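Long-range contacts in putative lipoprotein (Parabacteroides distasonis ATCC 8503, PDB 3JX8), which is of unknown function but, as a predicted lipoprotein with an adhesin-head-like beta-solenoid fold, may serve in cell-surface adhesion or lipid binding: residues D24-V29 / G64-Y69; K199-I204 / I217-I222; T15-I20 / A42-V47. All blocks are in the same frame, centred on the assembly; numbering follows the deposited sequence.

Contact 1 (D24-V29 / G64-Y69)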
loop_
_atom_site.group_PDB
_atom_site.type_symbol
_atom_site.label_atom_id
_atom_site.label_comp_id
_atom_site.label_asym_id
_atom_site.label_seq_id
_atom_site.Cartn_x
_atom_site.Cartn_y
_atom_site.Cartn_z
ATOM N N ASP A 24 25.036 11.022 -4.748
ATOM C CA ASP A 24 24.144 11.389 -3.670
ATOM C C ASP A 24 22.926 10.489 -3.641
ATOM O O ASP A 24 22.013 10.699 -2.857
ATOM C CB ASP A 24 23.729 12.859 -3.788
ATOM C CG ASP A 24 22.929 13.166 -5.039
ATOM O OD1 ASP A 24 22.575 12.243 -5.817
ATOM O OD2 ASP A 24 22.644 14.366 -5.249
ATOM N N GLU A 25 22.926 9.473 -4.491
ATOM C CA GLU A 25 21.791 8.575 -4.606
ATOM C C GLU A 25 22.278 7.160 -4.945
ATOM O O GLU A 25 23.286 7.001 -5.650
ATOM C CB GLU A 25 20.874 9.155 -5.661
ATOM C CG GLU A 25 19.654 8.365 -5.943
ATOM C CD GLU A 25 18.757 9.036 -6.980
ATOM O OE1 GLU A 25 18.691 10.313 -6.985
ATOM O OE2 GLU A 25 18.125 8.264 -7.766
ATOM N N ILE A 26 21.590 6.147 -4.403
ATOM C CA ILE A 26 21.920 4.723 -4.612
ATOM C C ILE A 26 20.709 3.968 -5.123
ATOM O O ILE A 26 19.644 4.036 -4.520
ATOM C CB ILE A 26 22.385 4.028 -3.318
ATOM C CG1 ILE A 26 23.712 4.621 -2.795
ATOM C CG2 ILE A 26 22.537 2.507 -3.545
ATOM C CD1 ILE A 26 24.108 4.123 -1.355
ATOM N N THR A 27 20.885 3.249 -6.235
ATOM C CA THR A 27 19.958 2.239 -6.706
ATOM C C THR A 27 20.658 0.918 -6.491
ATOM O O THR A 27 21.655 0.642 -7.165
ATOM C CB THR A 27 19.694 2.370 -8.215
ATOM O OG1 THR A 27 19.003 3.579 -8.442
ATOM C CG2 THR A 27 18.832 1.236 -8.714
ATOM N N PHE A 28 20.149 0.100 -5.586
ATOM C CA PHE A 28 20.773 -1.177 -5.227
ATOM C C PHE A 28 19.762 -2.284 -5.325
ATOM O O PHE A 28 18.794 -2.286 -4.589
ATOM C CB PHE A 28 21.281 -1.108 -3.800
ATOM C CG PHE A 28 21.634 -2.444 -3.210
ATOM C CD1 PHE A 28 22.392 -3.366 -3.922
ATOM C CD2 PHE A 28 21.266 -2.748 -1.907
ATOM C CE1 PHE A 28 22.720 -4.610 -3.373
ATOM C CE2 PHE A 28 21.588 -3.997 -1.333
ATOM C CZ PHE A 28 22.326 -4.921 -2.079
ATOM N N VAL A 29 19.965 -3.228 -6.225
ATOM C CA VAL A 29 19.077 -4.357 -6.349
ATOM C C VAL A 29 19.906 -5.587 -6.087
ATOM O O VAL A 29 20.944 -5.795 -6.738
ATOM C CB VAL A 29 18.536 -4.469 -7.776
ATOM C CG1 VAL A 29 17.662 -5.752 -7.928
ATOM C CG2 VAL A 29 17.869 -3.153 -8.192
ATOM N N GLY A 64 25.475 11.092 -10.934
ATOM C CA GLY A 64 25.476 11.190 -9.495
ATOM C C GLY A 64 24.730 10.124 -8.729
ATOM O O GLY A 64 24.399 10.350 -7.566
ATOM N N THR A 65 24.490 8.977 -9.370
ATOM C CA THR A 65 23.833 7.835 -8.751
ATOM C C THR A 65 24.674 6.570 -8.853
ATOM O O THR A 65 25.101 6.198 -9.942
ATOM C CB THR A 65 22.470 7.580 -9.414
ATOM O OG1 THR A 65 21.671 8.754 -9.254
ATOM C CG2 THR A 65 21.738 6.407 -8.785
ATOM N N LEU A 66 24.913 5.931 -7.705
ATOM C CA LEU A 66 25.533 4.631 -7.638
ATOM C C LEU A 66 24.471 3.599 -7.993
ATOM O O LEU A 66 23.411 3.523 -7.360
ATOM C CB LEU A 66 26.116 4.358 -6.240
ATOM C CG LEU A 66 26.647 2.939 -6.005
ATOM C CD1 LEU A 66 27.839 2.632 -6.904
ATOM C CD2 LEU A 66 26.978 2.711 -4.517
ATOM N N LYS A 67 24.773 2.808 -9.000
ATOM C CA LYS A 67 23.883 1.799 -9.496
ATOM C C LYS A 67 24.558 0.442 -9.412
ATOM O O LYS A 67 25.624 0.238 -10.036
ATOM C CB LYS A 67 23.551 2.116 -10.941
ATOM C CG LYS A 67 22.812 3.421 -11.118
ATOM C CD LYS A 67 22.700 3.765 -12.597
ATOM C CE LYS A 67 21.977 5.087 -12.813
ATOM N NZ LYS A 67 21.450 5.247 -14.232
ATOM N N ILE A 68 23.948 -0.469 -8.642
ATOM C CA ILE A 68 24.410 -1.855 -8.484
ATOM C C ILE A 68 23.196 -2.765 -8.664
ATOM O O ILE A 68 22.276 -2.762 -7.843
ATOM C CB ILE A 68 25.092 -2.098 -7.109
ATOM C CG1 ILE A 68 26.370 -1.258 -7.024
ATOM C CG2 ILE A 68 25.424 -3.604 -6.883
ATOM C CD1 ILE A 68 27.085 -1.287 -5.668
ATOM N N TYR A 69 23.169 -3.524 -9.743
ATOM C CA TYR A 69 22.058 -4.438 -9.972
ATOM C C TYR A 69 22.411 -5.453 -11.038
ATOM O O TYR A 69 23.312 -5.202 -11.847
ATOM C CB TYR A 69 20.811 -3.645 -10.385
ATOM C CG TYR A 69 21.042 -2.704 -11.528
ATOM C CD1 TYR A 69 21.006 -3.163 -12.821
ATOM C CD2 TYR A 69 21.252 -1.357 -11.326
ATOM C CE1 TYR A 69 21.215 -2.333 -13.885
ATOM C CE2 TYR A 69 21.471 -0.499 -12.418
ATOM C CZ TYR A 69 21.457 -1.009 -13.676
ATOM O OH TYR A 69 21.660 -0.217 -14.782
HETATM O O HOH W 1 21.872 11.424 -8.561
#

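Contact 2 (K199-I204 / I217-I222). With SO4 (sulfate ion), chain I.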
loop_
_atom_site.group_PDB
_atom_site.type_symbol
_atom_site.label_atom_id
_atom_site.label_comp_id
_atom_site.label_asym_id
_atom_site.label_seq_id
_atom_site.Cartn_x
_atom_site.Cartn_y
_atom_site.Cartn_z
ATOM N N LYS A 199 4.681 15.870 18.120
ATOM C CA LYS A 199 3.459 15.708 17.357
ATOM C C LYS A 199 3.577 14.503 16.437
ATOM O O LYS A 199 4.591 14.332 15.758
ATOM C CB LYS A 199 3.188 16.936 16.502
ATOM C CG LYS A 199 3.133 18.245 17.303
ATOM C CD LYS A 199 2.271 19.358 16.634
ATOM C CE LYS A 199 2.820 19.862 15.299
ATOM N NZ LYS A 199 2.146 21.138 14.810
ATOM N N ALA A 200 2.544 13.677 16.400
ATOM C CA ALA A 200 2.501 12.536 15.488
ATOM C C ALA A 200 1.139 12.388 14.820
ATOM O O ALA A 200 0.070 12.589 15.447
ATOM C CB ALA A 200 2.850 11.274 16.205
ATOM N N GLU A 201 1.196 12.000 13.551
ATOM C CA GLU A 201 0.029 11.587 12.773
ATOM C C GLU A 201 0.163 10.105 12.426
ATOM O O GLU A 201 1.202 9.683 11.901
ATOM C CB GLU A 201 -0.006 12.376 11.477
ATOM C CG GLU A 201 -1.290 12.205 10.717
ATOM C CD GLU A 201 -1.234 12.821 9.322
ATOM O OE1 GLU A 201 -0.437 13.793 9.168
ATOM O OE2 GLU A 201 -1.973 12.330 8.409
ATOM N N CYS A 202 -0.867 9.330 12.716
ATOM C CA CYS A 202 -0.866 7.890 12.482
ATOM C C CYS A 202 -2.039 7.518 11.607
ATOM O O CYS A 202 -3.195 7.835 11.910
ATOM C CB CYS A 202 -0.984 7.159 13.792
ATOM S SG CYS A 202 0.441 7.339 14.838
ATOM N N ASN A 203 -1.742 6.868 10.500
ATOM C CA ASN A 203 -2.764 6.429 9.563
ATOM C C ASN A 203 -2.601 4.983 9.257
ATOM O O ASN A 203 -1.499 4.564 8.868
ATOM C CB ASN A 203 -2.649 7.187 8.265
ATOM C CG ASN A 203 -2.966 8.659 8.424
ATOM O OD1 ASN A 203 -4.118 9.031 8.618
ATOM N ND2 ASN A 203 -1.949 9.495 8.353
ATOM N N ILE A 204 -3.708 4.240 9.374
ATOM C CA ILE A 204 -3.785 2.818 9.003
ATOM C C ILE A 204 -4.924 2.535 8.032
ATOM O O ILE A 204 -6.076 2.930 8.246
ATOM C CB ILE A 204 -3.999 1.911 10.231
ATOM C CG1 ILE A 204 -2.868 2.114 11.262
ATOM C CG2 ILE A 204 -4.054 0.421 9.802
ATOM C CD1 ILE A 204 -2.923 1.154 12.439
ATOM N N ILE A 217 0.620 16.252 20.637
ATOM C CA ILE A 217 -0.500 16.082 19.711
ATOM C C ILE A 217 -0.393 14.713 19.028
ATOM O O ILE A 217 0.678 14.331 18.546
ATOM C CB ILE A 217 -0.465 17.154 18.585
ATOM C CG1 ILE A 217 -0.555 18.573 19.153
ATOM C CG2 ILE A 217 -1.577 16.942 17.589
ATOM C CD1 ILE A 217 -1.874 18.877 19.819
ATOM N N LEU A 218 -1.509 13.996 18.980
ATOM C CA LEU A 218 -1.615 12.719 18.292
ATOM C C LEU A 218 -2.882 12.733 17.456
ATOM O O LEU A 218 -3.992 12.940 17.970
ATOM C CB LEU A 218 -1.635 11.521 19.251
ATOM C CG LEU A 218 -1.835 10.129 18.625
ATOM C CD1 LEU A 218 -0.690 9.794 17.592
ATOM C CD2 LEU A 218 -1.916 9.062 19.751
ATOM N N ASP A 219 -2.705 12.502 16.173
ATOM C CA ASP A 219 -3.799 12.428 15.235
ATOM C C ASP A 219 -3.839 10.966 14.780
ATOM O O ASP A 219 -2.917 10.482 14.103
ATOM C CB ASP A 219 -3.478 13.443 14.137
ATOM C CG ASP A 219 -4.499 13.507 13.062
ATOM O OD1 ASP A 219 -5.577 12.880 13.182
ATOM O OD2 ASP A 219 -4.207 14.220 12.061
ATOM N N ALA A 220 -4.874 10.253 15.204
ATOM C CA ALA A 220 -4.954 8.798 15.115
ATOM C C ALA A 220 -6.105 8.404 14.178
ATOM O O ALA A 220 -7.278 8.685 14.471
ATOM C CB ALA A 220 -5.141 8.193 16.500
ATOM N N ASN A 221 -5.771 7.805 13.034
ATOM C CA ASN A 221 -6.745 7.497 11.985
ATOM C C ASN A 221 -6.637 6.060 11.550
ATOM O O ASN A 221 -5.529 5.576 11.224
ATOM C CB ASN A 221 -6.526 8.396 10.759
ATOM C CG ASN A 221 -6.560 9.875 11.125
ATOM O OD1 ASN A 221 -7.610 10.396 11.483
ATOM N ND2 ASN A 221 -5.410 10.522 11.137
ATOM N N ILE A 222 -7.774 5.375 11.528
ATOM C CA ILE A 222 -7.853 3.986 11.101
ATOM C C ILE A 222 -9.056 3.811 10.193
ATOM O O ILE A 222 -10.200 4.232 10.520
ATOM C CB ILE A 222 -8.029 3.010 12.288
ATOM C CG1 ILE A 222 -6.936 3.236 13.347
ATOM C CG2 ILE A 222 -8.121 1.551 11.775
ATOM C CD1 ILE A 222 -7.131 2.457 14.661
HETATM S S SO4 I . 3.227 23.676 16.432
HETATM O O1 SO4 I . 2.169 22.751 16.805
HETATM O O2 SO4 I . 3.573 23.475 15.026
HETATM O O3 SO4 I . 2.767 25.029 16.693
HETATM O O4 SO4 I . 4.387 23.467 17.271
#

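Contact 3 (T15-I20 / A42-V47)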
loop_
_atom_site.group_PDB
_atom_site.type_symbol
_atom_site.label_atom_id
_atom_site.label_comp_id
_atom_site.label_asym_id
_atom_site.label_seq_id
_atom_site.Cartn_x
_atom_site.Cartn_y
_atom_site.Cartn_z
ATOM N N THR A 15 37.309 -9.697 -4.921
ATOM C CA THR A 15 37.064 -8.334 -4.531
ATOM C C THR A 15 37.608 -7.403 -5.598
ATOM O O THR A 15 38.750 -7.547 -6.063
ATOM C CB THR A 15 37.733 -8.031 -3.209
ATOM O OG1 THR A 15 37.120 -8.848 -2.210
ATOM C CG2 THR A 15 37.610 -6.576 -2.845
ATOM N N ARG A 16 36.778 -6.450 -5.983
ATOM C CA ARG A 16 37.157 -5.403 -6.911
ATOM C C ARG A 16 36.828 -4.053 -6.331
ATOM O O ARG A 16 35.677 -3.785 -5.909
ATOM C CB ARG A 16 36.411 -5.545 -8.236
ATOM C CG ARG A 16 36.832 -6.719 -9.031
ATOM C CD ARG A 16 36.141 -6.777 -10.366
ATOM N NE ARG A 16 36.394 -8.092 -10.900
ATOM C CZ ARG A 16 35.927 -8.597 -12.035
ATOM N NH1 ARG A 16 35.166 -7.905 -12.861
ATOM N NH2 ARG A 16 36.277 -9.840 -12.350
ATOM N N GLU A 17 37.845 -3.199 -6.318
ATOM C CA GLU A 17 37.634 -1.796 -6.038
ATOM C C GLU A 17 37.279 -1.129 -7.337
ATOM O O GLU A 17 38.013 -1.238 -8.300
ATOM C CB GLU A 17 38.860 -1.176 -5.395
ATOM C CG GLU A 17 39.078 -1.711 -3.979
ATOM C CD GLU A 17 40.259 -1.047 -3.259
ATOM O OE1 GLU A 17 41.042 -0.330 -3.931
ATOM O OE2 GLU A 17 40.393 -1.233 -2.021
ATOM N N ILE A 18 36.151 -0.437 -7.373
ATOM C CA ILE A 18 35.647 0.161 -8.604
ATOM C C ILE A 18 35.737 1.677 -8.517
ATOM O O ILE A 18 35.262 2.296 -7.559
ATOM C CB ILE A 18 34.211 -0.296 -8.875
ATOM C CG1 ILE A 18 34.180 -1.828 -8.955
ATOM C CG2 ILE A 18 33.702 0.303 -10.174
ATOM C CD1 ILE A 18 32.843 -2.443 -8.691
ATOM N N LYS A 19 36.379 2.267 -9.523
ATOM C CA LYS A 19 36.577 3.714 -9.577
ATOM C C LYS A 19 35.242 4.390 -9.800
ATOM O O LYS A 19 34.509 4.044 -10.730
ATOM C CB LYS A 19 37.554 4.093 -10.711
ATOM C CG LYS A 19 38.173 5.484 -10.603
ATOM N N ILE A 20 34.924 5.340 -8.936
ATOM C CA ILE A 20 33.669 6.044 -9.017
ATOM C C ILE A 20 33.805 7.532 -8.669
ATOM O O ILE A 20 34.649 7.906 -7.889
ATOM C CB ILE A 20 32.617 5.413 -8.074
ATOM C CG1 ILE A 20 33.075 5.435 -6.618
ATOM C CG2 ILE A 20 32.314 3.996 -8.467
ATOM C CD1 ILE A 20 31.884 5.311 -5.637
ATOM N N ALA A 42 37.516 10.617 -0.201
ATOM C CA ALA A 42 37.216 10.327 -1.592
ATOM C C ALA A 42 36.093 9.290 -1.709
ATOM O O ALA A 42 36.008 8.363 -0.905
ATOM C CB ALA A 42 38.482 9.818 -2.301
ATOM N N PRO A 43 35.228 9.437 -2.705
ATOM C CA PRO A 43 34.195 8.409 -2.872
ATOM C C PRO A 43 34.835 7.053 -3.195
ATOM O O PRO A 43 35.862 6.984 -3.883
ATOM C CB PRO A 43 33.346 8.933 -4.020
ATOM C CG PRO A 43 34.265 9.787 -4.803
ATOM C CD PRO A 43 35.254 10.391 -3.822
ATOM N N TYR A 44 34.257 5.993 -2.653
ATOM C CA TYR A 44 34.883 4.684 -2.694
ATOM C C TYR A 44 33.856 3.611 -2.934
ATOM O O TYR A 44 32.762 3.689 -2.394
ATOM C CB TYR A 44 35.568 4.421 -1.354
ATOM C CG TYR A 44 36.201 3.046 -1.232
ATOM C CD1 TYR A 44 37.445 2.781 -1.790
ATOM C CD2 TYR A 44 35.566 2.031 -0.537
ATOM C CE1 TYR A 44 38.025 1.540 -1.670
ATOM C CE2 TYR A 44 36.130 0.794 -0.415
ATOM C CZ TYR A 44 37.366 0.551 -0.975
ATOM O OH TYR A 44 37.935 -0.693 -0.850
ATOM N N LEU A 45 34.206 2.626 -3.750
ATOM C CA LEU A 45 33.368 1.462 -3.930
ATOM C C LEU A 45 34.206 0.212 -4.020
ATOM O O LEU A 45 35.135 0.120 -4.826
ATOM C CB LEU A 45 32.529 1.560 -5.196
ATOM C CG LEU A 45 31.669 0.340 -5.548
ATOM C CD1 LEU A 45 30.641 -0.036 -4.432
ATOM C CD2 LEU A 45 31.010 0.548 -6.913
ATOM N N SER A 46 33.808 -0.778 -3.241
ATOM C CA SER A 46 34.375 -2.103 -3.316
ATOM C C SER A 46 33.252 -3.146 -3.319
ATOM O O SER A 46 32.319 -3.040 -2.536
ATOM C CB SER A 46 35.287 -2.315 -2.103
ATOM O OG SER A 46 35.605 -3.682 -1.942
ATOM N N VAL A 47 33.377 -4.158 -4.172
ATOM C CA VAL A 47 32.392 -5.238 -4.299
ATOM C C VAL A 47 33.127 -6.580 -4.270
ATOM O O VAL A 47 34.123 -6.773 -4.991
ATOM C CB VAL A 47 31.606 -5.152 -5.627
ATOM C CG1 VAL A 47 30.636 -6.348 -5.764
ATOM C CG2 VAL A 47 30.878 -3.816 -5.757
HETATM O O HOH W 2 36.571 3.052 -5.379
HETATM O O HOH W 3 36.557 5.619 -6.604
#

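Contact 1 (D24-V29 / G64-Y69)
Glu25 to Val29 and Thr65 to Tyr69 run side by side as parallel neighbours in one long sheet of a beta-solenoid, the fold expected of a GIN-type adhesin head. Their axes approach to 4.5 Å and diverge by only 9°. Backbone bonds carry the pairing: Glu25 O accepts from Leu66 N, Leu66 O from Thr27 N, Thr27 O from Ile68 N and Ile68 O from Val29 N. CA-H...O contacts share the same carbonyls, as where Phe28 CA comes 3.4 Å from Ile68 O. Ahead of the strands, Asp24 N donates to Gly64 O at 3.0 Å, and Gly64 makes the turn there with a positive phi.

Apolar packing lies on the face of Ile26, Phe28, Leu66 and Ile68, which points into the solenoid against strands 33-38 and 89-95. Ile26 and Leu66 lie alongside each other, CG1 to CD2 4.2 Å, and Phe28 CD1 packs near Ile68 CG2. Phe28 also meets Phe34 edge to face. At the far end Val29 and Tyr69 cross obliquely, CB to CB 3.6 Å.

The other face carries Glu25, Thr27, Thr65 and Lys67. The extended Glu25 chain slants across Thr65, its CB 3.7 Å from Thr65 OG1, and the Thr65 CG2 methyl merely packs near Thr27 OG1, while Lys67 turns to a salt bridge with Glu62. Thr27 and Val29 also pack on Met241 and Gly242 of the second subunit. A water bridges the start of the pair, donating to Asp24 OD1 at 2.9 Å and accepting from Thr65 OG1 at 2.8 Å.

Contact 2 (K199-I204 / I217-I222)
Asn203 and Asn221 sit level on adjacent parallel strands, successive rungs of the beta-solenoid, and form an asparagine step of a ladder on one of its faces. Both take nearly the same torsions, with CG anti to the carbonyl carbon (chi1 -66° in Asn203), and their amides come to lie side by side with planes 10° apart. Asn221 ND2 makes a weak bond to Asn203 OD1 across the 3.2 Å between them and donates also to Asp219 OD1 of its own strand, from above that carboxylate. Asn203 ND2 likewise donates to Glu201 OE2, and to Asn183 on the preceding rung, which carries the ladder further.

Glu201 and Asp219 extend in the same direction, carboxylate planes 23° apart. They meet through Glu201 CG and Asp219 OD2 at 3.8 Å; the asparagine N-H groups probably ease the proximity of the two acids.

On the opposite face Leu218 CD1 swings towards the first strand, reaching Cys202 SG at 3.9 Å and Ala200 CB, while Ile204 lies beside Ile222. This face packs on strands 209-214 and 227-231 across the interior. Alternating backbone bonds, such as Cys202 N to Asp219 O, hold the strands in register.

At the start of the pair the Lys199 chain runs beside Ile217, CD to CG1 3.9 Å, then bends at chi3; its NZ donates to a sulfate ion, probably from the crystallisation liquor, at 2.6 Å from O1 and 2.7 Å from O2.

Contact 3 (T15-I20 / A42-V47)
An antiparallel strand pair at the N-terminal end of the beta-solenoid joins segment 15-20 to segment 42-47, unlike the parallel stacking of the later rungs. Arg16 and Val47 are a hydrogen-bonded pair, each N donating to the other's O at 2.9 Å; Ile18 N adds a bond to Leu45 O. Glu17 and Ser46, next along from Arg16 and Val47, form a non-hydrogen-bonded pair.

Glu17 extends from the strand to take the phenol of Tyr44, whose OH donates to OE2 at 2.8 Å. The oxygen lies in the plane of the ring at its edge, whereas the hydroxyl approaches from above the carboxylate, the two planes being 82° apart.

On the other side Leu45 CD2 rests beside Ile18 CB at 3.8 Å, and Ile18 CD1 meets Val47 CG2. Ile20 crosses Leu45 at about a right angle: with CG1 between its backbone N and carbonyl carbon (chi1 59°), CD1 reaches Leu45 CB at 3.8 Å. Leu45 also packs on Ile91, while Ile18 and Ile20 touch strand 57-62. Beyond the last direct bond the two chains draw apart and water enters, accepting from Leu45 N at 2.9 Å and lying 2.7 Å from Ile18 O.

From the N terminus, 15-20 comes first and pairs with 42-47, closing a loop that contains 24-29; that strand in turn pairs with 64-69, beyond the loop, so contacts 1 and 3 cross along the chain. They also touch in space: Leu45 of contact 3 packs on Leu66 and Ile68 of contact 1, tying the antiparallel N-terminal pair to the interior side of the long sheet. Contact 2 follows in series, closing a short loop of 12 residues near the C-terminal end. It belongs to the same sheet as contact 1, with strands 100-104 to 180-185 in between, and their centres are about 33 Å apart on opposite sides of the chain's centre.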